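PDB 3PV2: DegQ from Legionella fallonii, which probably degrades misfolded proteins as an HtrA-family serine protease and chaperone, enclosing its proteolytic sites within large twelve-subunit assemblies. Local coordinates for residues V154-N159 against S171-I176. Numbering follows the deposited sequence.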
loop_
_atom_site.group_PDB
_atom_site.type_symbol
_atom_site.label_atom_id
_atom_site.label_comp_id
_atom_site.label_asym_id
_atom_site.label_seq_id
_atom_site.Cartn_x
_atom_site.Cartn_y
_atom_site.Cartn_z
ATOM N N VAL B 154 -41.285 9.561 30.950
ATOM C CA VAL B 154 -41.450 10.414 29.808
ATOM C C VAL B 154 -41.637 9.630 28.550
ATOM O O VAL B 154 -41.212 8.467 28.441
ATOM C CB VAL B 154 -40.213 11.339 29.639
ATOM C CG1 VAL B 154 -40.060 12.280 30.879
ATOM C CG2 VAL B 154 -38.941 10.519 29.382
ATOM N N VAL B 155 -42.281 10.276 27.577
ATOM C CA VAL B 155 -42.370 9.734 26.228
ATOM C C VAL B 155 -41.822 10.698 25.218
ATOM O O VAL B 155 -42.097 11.870 25.267
ATOM C CB VAL B 155 -43.821 9.336 25.888
ATOM C CG1 VAL B 155 -43.942 9.011 24.365
ATOM C CG2 VAL B 155 -44.218 8.153 26.740
ATOM N N ALA B 156 -40.975 10.221 24.324
ATOM C CA ALA B 156 -40.558 11.078 23.200
ATOM C C ALA B 156 -41.348 10.748 21.967
ATOM O O ALA B 156 -41.343 9.624 21.543
ATOM C CB ALA B 156 -39.006 10.902 22.891
ATOM N N ILE B 157 -41.969 11.730 21.342
ATOM C CA ILE B 157 -42.825 11.490 20.212
ATOM C C ILE B 157 -42.360 12.303 19.010
ATOM O O ILE B 157 -42.191 13.541 19.106
ATOM C CB ILE B 157 -44.256 11.989 20.433
ATOM C CG1 ILE B 157 -44.729 11.711 21.838
ATOM C CG2 ILE B 157 -45.232 11.290 19.407
ATOM C CD1 ILE B 157 -46.121 12.369 22.082
ATOM N N GLY B 158 -42.236 11.653 17.857
ATOM C CA GLY B 158 -42.044 12.417 16.630
ATOM C C GLY B 158 -43.016 11.970 15.575
ATOM O O GLY B 158 -43.873 11.122 15.808
ATOM N N ASN B 159 -42.867 12.535 14.398
ATOM C CA ASN B 159 -43.691 12.111 13.285
ATOM C C ASN B 159 -42.705 12.072 12.176
ATOM O O ASN B 159 -42.629 13.017 11.377
ATOM C CB ASN B 159 -44.823 13.086 13.032
ATOM C CG ASN B 159 -45.701 12.727 11.788
ATOM O OD1 ASN B 159 -45.348 11.922 10.910
ATOM N ND2 ASN B 159 -46.844 13.380 11.717
ATOM N N SER B 171 -44.147 8.056 15.909
ATOM C CA SER B 171 -43.149 7.190 16.514
ATOM C C SER B 171 -43.010 7.645 17.938
ATOM O O SER B 171 -42.767 8.808 18.162
ATOM C CB SER B 171 -41.848 7.375 15.743
ATOM O OG SER B 171 -40.842 6.455 16.111
ATOM N N ALA B 172 -43.136 6.741 18.896
ATOM C CA ALA B 172 -43.008 7.071 20.330
ATOM C C ALA B 172 -42.019 6.139 21.063
ATOM O O ALA B 172 -42.015 4.993 20.810
ATOM C CB ALA B 172 -44.384 7.008 21.002
ATOM N N THR B 173 -41.221 6.655 21.993
ATOM C CA THR B 173 -40.332 5.879 22.819
ATOM C C THR B 173 -40.518 6.308 24.278
ATOM O O THR B 173 -40.941 7.425 24.553
ATOM C CB THR B 173 -38.867 6.077 22.372
ATOM O OG1 THR B 173 -38.547 7.480 22.443
ATOM C CG2 THR B 173 -38.683 5.591 20.914
ATOM N N PHE B 174 -40.224 5.381 25.163
ATOM C CA PHE B 174 -40.505 5.441 26.574
ATOM C C PHE B 174 -39.204 5.366 27.388
ATOM O O PHE B 174 -38.246 4.606 27.065
ATOM C CB PHE B 174 -41.402 4.281 26.979
ATOM C CG PHE B 174 -41.811 4.300 28.445
ATOM C CD1 PHE B 174 -42.863 5.121 28.887
ATOM C CD2 PHE B 174 -41.206 3.489 29.343
ATOM C CE1 PHE B 174 -43.218 5.155 30.253
ATOM C CE2 PHE B 174 -41.587 3.457 30.717
ATOM C CZ PHE B 174 -42.599 4.336 31.148
ATOM N N GLY B 175 -39.147 6.197 28.430
ATOM C CA GLY B 175 -38.104 6.043 29.430
ATOM C C GLY B 175 -38.341 6.996 30.589
ATOM O O GLY B 175 -39.500 7.399 30.863
ATOM N N ILE B 176 -37.248 7.273 31.299
ATOM C CA ILE B 176 -37.231 8.258 32.391
ATOM C C ILE B 176 -36.321 9.443 32.133
ATOM O O ILE B 176 -35.469 9.391 31.239
ATOM C CB ILE B 176 -36.797 7.589 33.708
ATOM C CG1 ILE B 176 -35.404 7.032 33.661
ATOM C CG2 ILE B 176 -37.823 6.510 34.183
ATOM C CD1 ILE B 176 -34.891 6.818 35.074
#
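Val155 spreads its two methyls over Ala172 and Phe174, two residues on the same face of the antiparallel partner strand. From CB, 3.7 Å from Thr173 O, the side chain forks. CG1, anti to the backbone N (chi1 170°), lies 3.4 Å from Thr173 O and then against Ala172 CB at 3.9 Å, while CG2 reaches the edge of the Phe174 ring, near its plane, with CD1 4.0 Å away. A beta-branched valine suits this place because one residue can cover both a small methyl and an aromatic edge, and branching at CB favours the extended backbone of a strand.

On the other face of the sheet, Ala156 CB meets Thr173 OG1 at 3.5 Å. The threonine hydroxyl, held between its own backbone N and carbonyl carbon (chi1 58°), hydrogen-bonds Ala199 O, so its polar end is satisfied although buried; the alanine beside it is small enough to pack closely. Val154 CG2 lies 3.5 Å from Gly175 O, and with no side chain on Gly175 the valine packs against bare backbone.

Three reciprocal pairs of backbone hydrogen bonds, Val154 with Gly175, Ala156 with Thr173 and Gly158 with Ser171, fix the register.

The pair belongs to the second six-stranded barrel of the trypsin-like fold. Val155 and Ile157 pair through their backbones with strand 208-211, and helix 22-28 covers their face through Leu25. On the other side, strand 171-179 continues the barrel to strand 194-196. Phe174, on the face of Val155, packs its ring edge-to-face with Phe153 of a second subunit and touches Phe174 of a third.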